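Local coordinates for geranyl diphosphate synthase small subunit (Antirrhinum majus, PDB 3QKC), which probably acts as the regulatory small subunit of a heteromeric prenyltransferase that makes geranyl diphosphate from dimethylallyl diphosphate and isopentenyl diphosphate, at residues E58-D63 with G195-D200; L122-M127 with R139-L144. All blocks are in the same frame, centred on the assembly; numbering follows the deposited sequence.

Interaction 1: E58-D63 with G195-D200; sequences ELVGGD and GGCDED
Gly-62 and Gly-195 bring the two backbones closest, with Gly-62 CA 4.4 Å from Gly-195 CA. Both segments are turns at helix ends. Helix 48-59 breaks off at Val-60, and helix 169-195 gives out at Gly-196. Gly-61 has a positive phi of 104° and is the C' residue of a Schellman motif. Gly-61 N bonds to Glu-58 O at 2.9 Å, and Gly-62 N reaches back to the carbonyl of the residue before Glu-58. Gly-196 also takes a positive phi, and the chain then runs on through Cys-197 and Asp-198 into helix 199-219. The contact thus brings together three helix ends of the all-helical prenyltransferase fold.

Val-60 carries the side-chain packing, and its two methyls divide the work. CG2 rests on the bare backbone of Gly-195, 3.7 Å from Gly-195 CA and 4.0 Å from Gly-195 C. The lack of a side chain on Gly-195 lets the methyl come this near. A chi1 of -62° sets CG1 beside the backbone N of Val-60, so the methyls diverge, CG2 to the glycine and CG1 to the sulfur of Cys-197, with Val-60 CG1 to Cys-197 SG at 3.5 Å. The same sulfur is 3.9 Å from Val-60 CB, alongside the branch point. These meetings are apolar. Leu-205 of helix 199-219 and Phe-244 also pack on Val-60, and Ile-202 packs on Cys-197. The Glu-58 carboxylate is bound within the chain, by a salt bridge to Arg-64 and a hydrogen bond with Tyr-9.

Interaction 2: L122-M127 with R139-L144; sequences LMARSM and RAIIEL
Met-123 and Ile-141 meet inside an antiparallel helix hairpin, formed by helices 105-126 and 134-148 of the all-helical prenyltransferase fold. The axes of the two segments come within 10.0 Å, with their directions 174° apart. Met-123 reaches across to the partner helix. Its CG starts out anti to the backbone N (chi1 180°), and the chain then bends at chi2 and chi3 to bring the sulfur up to the Ala-140 methyl. Met-123 CG touches Ile-141 CG1 at 3.8 Å and Leu-144 CD1 at 3.9 Å. The Leu-144 side chain crosses it at about a right angle. Farther out, Met-123 SD sits 3.9 Å from Ala-140 CB, one turn before Leu-144.

The hairpin is part of the dimer interface. Ala-124 packs on Ile-142 of the second subunit, and Ile-141 on Leu-138 of that subunit. Within the chain, Ile-141 CD1 ends beside Ala-124, 3.9 Å from Ala-124 CB. Helix 68-85 packs against Met-123 through Ala-70 and against Leu-144 through Ala-73 and Val-74. Ser-126 OG donates to Met-123 O at 2.9 Å, from 28° out of the carbonyl plane.

Interaction 2 is buried and interaction 1 lies at the surface, yet the area each buries is similar. They share no helix: interaction 1 uses helices 48-59, 169-195 and 199-219, and interaction 2 uses helices 105-126 and 134-148. Interaction 2 joins regular helix faces through aliphatic and methionine side chains, in contact with the second subunit. Interaction 1 joins helix ends and turns, where glycine backbone supplies much of the surface and the other subunit does not reach. Along the chain, both segments of interaction 2 fall between the two segments of interaction 1. A salt bridge ties them together, with Glu-199 OE2 2.6 Å from Arg-139 NH1, although neither residue joins its own contact's apolar packing.

Interaction 1: E58-D63 with G195-D200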
loop_
_atom_site.group_PDB
_atom_site.type_symbol
_atom_site.label_atom_id
_atom_site.label_comp_id
_atom_site.label_asym_id
_atom_site.label_seq_id
_atom_site.Cartn_x
_atom_site.Cartn_y
_atom_site.Cartn_z
ATOM N N GLU A 58 25.149 -0.039 2.015
ATOM C CA GLU A 58 26.574 0.192 1.772
ATOM C C GLU A 58 27.452 -0.463 2.843
ATOM O O GLU A 58 28.449 -1.134 2.520
ATOM C CB GLU A 58 26.866 1.689 1.638
ATOM C CG GLU A 58 26.338 2.284 0.340
ATOM C CD GLU A 58 26.642 3.774 0.186
ATOM O OE1 GLU A 58 26.584 4.271 -0.958
ATOM O OE2 GLU A 58 26.929 4.451 1.196
ATOM N N LEU A 59 27.067 -0.278 4.105
ATOM C CA LEU A 59 27.684 -0.980 5.235
ATOM C C LEU A 59 28.009 -2.457 4.949
ATOM O O LEU A 59 29.050 -2.943 5.360
ATOM C CB LEU A 59 26.797 -0.884 6.483
ATOM C CG LEU A 59 27.265 -1.598 7.760
ATOM C CD1 LEU A 59 28.629 -1.098 8.212
ATOM C CD2 LEU A 59 26.249 -1.443 8.878
ATOM N N VAL A 60 27.117 -3.159 4.256
ATOM C CA VAL A 60 27.301 -4.601 4.021
ATOM C C VAL A 60 27.812 -4.955 2.622
ATOM O O VAL A 60 27.873 -6.131 2.257
ATOM C CB VAL A 60 26.016 -5.427 4.359
ATOM C CG1 VAL A 60 25.663 -5.293 5.840
ATOM C CG2 VAL A 60 24.855 -5.009 3.485
ATOM N N GLY A 61 28.168 -3.939 1.841
ATOM C CA GLY A 61 28.768 -4.146 0.527
ATOM C C GLY A 61 27.893 -3.937 -0.701
ATOM O O GLY A 61 28.309 -4.276 -1.807
ATOM N N GLY A 62 26.690 -3.388 -0.530
ATOM C CA GLY A 62 25.855 -3.047 -1.683
ATOM C C GLY A 62 26.297 -1.754 -2.360
ATOM O O GLY A 62 27.020 -0.946 -1.763
ATOM N N ASP A 63 25.888 -1.562 -3.615
ATOM C CA ASP A 63 25.972 -0.238 -4.237
ATOM C C ASP A 63 24.719 0.516 -3.826
ATOM O O ASP A 63 23.719 -0.095 -3.440
ATOM C CB ASP A 63 26.066 -0.316 -5.770
ATOM C CG ASP A 63 26.152 1.077 -6.432
ATOM O OD1 ASP A 63 27.140 1.810 -6.186
ATOM O OD2 ASP A 63 25.227 1.443 -7.194
ATOM N N GLY A 195 21.434 -5.411 0.347
ATOM C CA GLY A 195 22.884 -5.458 0.393
ATOM C C GLY A 195 23.414 -6.878 0.279
ATOM O O GLY A 195 24.601 -7.068 0.050
ATOM N N GLY A 196 22.531 -7.867 0.430
ATOM C CA GLY A 196 22.931 -9.274 0.435
ATOM C C GLY A 196 23.604 -9.555 1.757
ATOM O O GLY A 196 24.789 -9.272 1.937
ATOM N N CYS A 197 22.846 -10.103 2.695
ATOM C CA CYS A 197 23.278 -10.096 4.084
ATOM C C CYS A 197 22.963 -11.414 4.756
ATOM O O CYS A 197 22.116 -12.164 4.278
ATOM C CB CYS A 197 22.535 -8.982 4.816
ATOM S SG CYS A 197 23.513 -8.022 5.944
ATOM N N ASP A 198 23.649 -11.693 5.864
ATOM C CA ASP A 198 23.286 -12.831 6.712
ATOM C C ASP A 198 21.891 -12.603 7.292
ATOM O O ASP A 198 21.547 -11.486 7.666
ATOM C CB ASP A 198 24.283 -13.002 7.865
ATOM C CG ASP A 198 25.468 -13.892 7.504
ATOM O OD1 ASP A 198 26.228 -13.560 6.562
ATOM O OD2 ASP A 198 25.654 -14.921 8.190
ATOM N N GLU A 199 21.097 -13.668 7.358
ATOM C CA GLU A 199 19.836 -13.667 8.095
ATOM C C GLU A 199 20.010 -13.025 9.475
ATOM O O GLU A 199 19.202 -12.199 9.892
ATOM C CB GLU A 199 19.331 -15.107 8.262
ATOM C CG GLU A 199 18.759 -15.755 6.997
ATOM C CD GLU A 199 17.304 -15.386 6.761
ATOM O OE1 GLU A 199 16.532 -16.243 6.258
ATOM O OE2 GLU A 199 16.926 -14.238 7.088
ATOM N N ASP A 200 21.078 -13.418 10.169
ATOM C CA ASP A 200 21.426 -12.883 11.485
ATOM C C ASP A 200 21.766 -11.392 11.432
ATOM O O ASP A 200 21.433 -10.641 12.350
ATOM C CB ASP A 200 22.625 -13.645 12.079
ATOM C CG ASP A 200 22.396 -15.156 12.169
ATOM O OD1 ASP A 200 21.387 -15.668 11.634
ATOM O OD2 ASP A 200 23.248 -15.838 12.782
#

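Interaction 2: L122-M127 with R139-L144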
loop_
_atom_site.group_PDB
_atom_site.type_symbol
_atom_site.label_atom_id
_atom_site.label_comp_id
_atom_site.label_asym_id
_atom_site.label_seq_id
_atom_site.Cartn_x
_atom_site.Cartn_y
_atom_site.Cartn_z
ATOM N N LEU A 122 7.368 1.054 -7.112
ATOM C CA LEU A 122 8.764 1.376 -7.501
ATOM C C LEU A 122 9.710 0.255 -7.054
ATOM O O LEU A 122 10.515 -0.242 -7.832
ATOM C CB LEU A 122 9.240 2.706 -6.901
ATOM C CG LEU A 122 8.563 4.053 -7.191
ATOM C CD1 LEU A 122 9.344 5.174 -6.523
ATOM C CD2 LEU A 122 8.459 4.311 -8.687
ATOM N N MET A 123 9.584 -0.144 -5.795
ATOM C CA MET A 123 10.376 -1.227 -5.224
ATOM C C MET A 123 10.182 -2.537 -5.993
ATOM O O MET A 123 11.161 -3.212 -6.325
ATOM C CB MET A 123 10.054 -1.386 -3.723
ATOM C CG MET A 123 10.804 -2.484 -2.992
ATOM S SD MET A 123 12.504 -2.095 -2.500
ATOM C CE MET A 123 13.412 -2.510 -3.970
ATOM N N ALA A 124 8.923 -2.880 -6.282
ATOM C CA ALA A 124 8.591 -4.074 -7.072
ATOM C C ALA A 124 9.124 -4.033 -8.509
ATOM O O ALA A 124 9.489 -5.068 -9.061
ATOM C CB ALA A 124 7.088 -4.323 -7.073
ATOM N N ARG A 125 9.167 -2.843 -9.104
ATOM C CA ARG A 125 9.561 -2.687 -10.513
ATOM C C ARG A 125 11.058 -2.438 -10.714
ATOM O O ARG A 125 11.518 -2.322 -11.852
ATOM C CB ARG A 125 8.788 -1.541 -11.171
ATOM C CG ARG A 125 7.343 -1.822 -11.561
ATOM C CD ARG A 125 6.909 -0.752 -12.560
ATOM N NE ARG A 125 5.468 -0.604 -12.760
ATOM C CZ ARG A 125 4.768 -1.240 -13.698
ATOM N NH1 ARG A 125 3.468 -1.014 -13.823
ATOM N NH2 ARG A 125 5.354 -2.108 -14.511
ATOM N N SER A 126 11.810 -2.339 -9.619
ATOM C CA SER A 126 13.255 -2.139 -9.713
ATOM C C SER A 126 13.968 -3.421 -10.170
ATOM O O SER A 126 14.839 -3.369 -11.049
ATOM C CB SER A 126 13.837 -1.575 -8.405
ATOM O OG SER A 126 13.744 -2.492 -7.329
ATOM N N MET A 127 13.568 -4.564 -9.605
ATOM C CA MET A 127 14.099 -5.883 -9.996
ATOM C C MET A 127 13.913 -6.153 -11.483
ATOM O O MET A 127 13.105 -5.490 -12.144
ATOM C CB MET A 127 13.438 -7.008 -9.171
ATOM C CG MET A 127 12.560 -8.022 -9.933
ATOM S SD MET A 127 13.418 -9.551 -10.425
ATOM C CE MET A 127 12.150 -10.339 -11.420
ATOM N N ARG A 139 11.285 -9.864 -0.280
ATOM C CA ARG A 139 11.519 -9.699 1.149
ATOM C C ARG A 139 11.553 -8.231 1.581
ATOM O O ARG A 139 11.093 -7.904 2.675
ATOM C CB ARG A 139 12.777 -10.434 1.628
ATOM C CG ARG A 139 12.856 -10.504 3.159
ATOM C CD ARG A 139 13.934 -11.453 3.640
ATOM N NE ARG A 139 14.172 -11.345 5.080
ATOM C CZ ARG A 139 15.117 -12.027 5.732
ATOM N NH1 ARG A 139 15.919 -12.858 5.069
ATOM N NH2 ARG A 139 15.266 -11.884 7.046
ATOM N N ALA A 140 12.100 -7.367 0.723
ATOM C CA ALA A 140 12.144 -5.924 0.970
ATOM C C ALA A 140 10.728 -5.355 1.021
ATOM O O ALA A 140 10.435 -4.448 1.795
ATOM C CB ALA A 140 12.971 -5.215 -0.125
ATOM N N ILE A 141 9.858 -5.917 0.191
ATOM C CA ILE A 141 8.465 -5.509 0.085
ATOM C C ILE A 141 7.711 -5.893 1.351
ATOM O O ILE A 141 6.944 -5.089 1.904
ATOM C CB ILE A 141 7.844 -6.098 -1.187
ATOM C CG1 ILE A 141 8.166 -5.168 -2.357
ATOM C CG2 ILE A 141 6.336 -6.335 -1.039
ATOM C CD1 ILE A 141 8.215 -5.859 -3.680
ATOM N N ILE A 142 7.993 -7.099 1.832
ATOM C CA ILE A 142 7.474 -7.563 3.109
ATOM C C ILE A 142 7.821 -6.578 4.218
ATOM O O ILE A 142 6.937 -6.206 5.011
ATOM C CB ILE A 142 7.982 -8.971 3.452
ATOM C CG1 ILE A 142 7.328 -9.989 2.523
ATOM C CG2 ILE A 142 7.656 -9.303 4.888
ATOM C CD1 ILE A 142 8.192 -11.213 2.231
ATOM N N GLU A 143 9.080 -6.126 4.239
ATOM C CA GLU A 143 9.538 -5.148 5.235
ATOM C C GLU A 143 8.769 -3.835 5.182
ATOM O O GLU A 143 8.391 -3.296 6.217
ATOM C CB GLU A 143 11.030 -4.836 5.071
ATOM C CG GLU A 143 11.958 -5.868 5.667
ATOM C CD GLU A 143 11.713 -6.111 7.138
ATOM O OE1 GLU A 143 11.680 -5.155 7.930
ATOM O OE2 GLU A 143 11.575 -7.280 7.507
ATOM N N LEU A 144 8.594 -3.304 3.974
ATOM C CA LEU A 144 7.888 -2.045 3.776
ATOM C C LEU A 144 6.391 -2.152 4.079
ATOM O O LEU A 144 5.816 -1.213 4.581
ATOM C CB LEU A 144 8.108 -1.518 2.347
ATOM C CG LEU A 144 9.541 -1.080 2.054
ATOM C CD1 LEU A 144 10.028 -1.592 0.683
ATOM C CD2 LEU A 144 9.682 0.422 2.174
#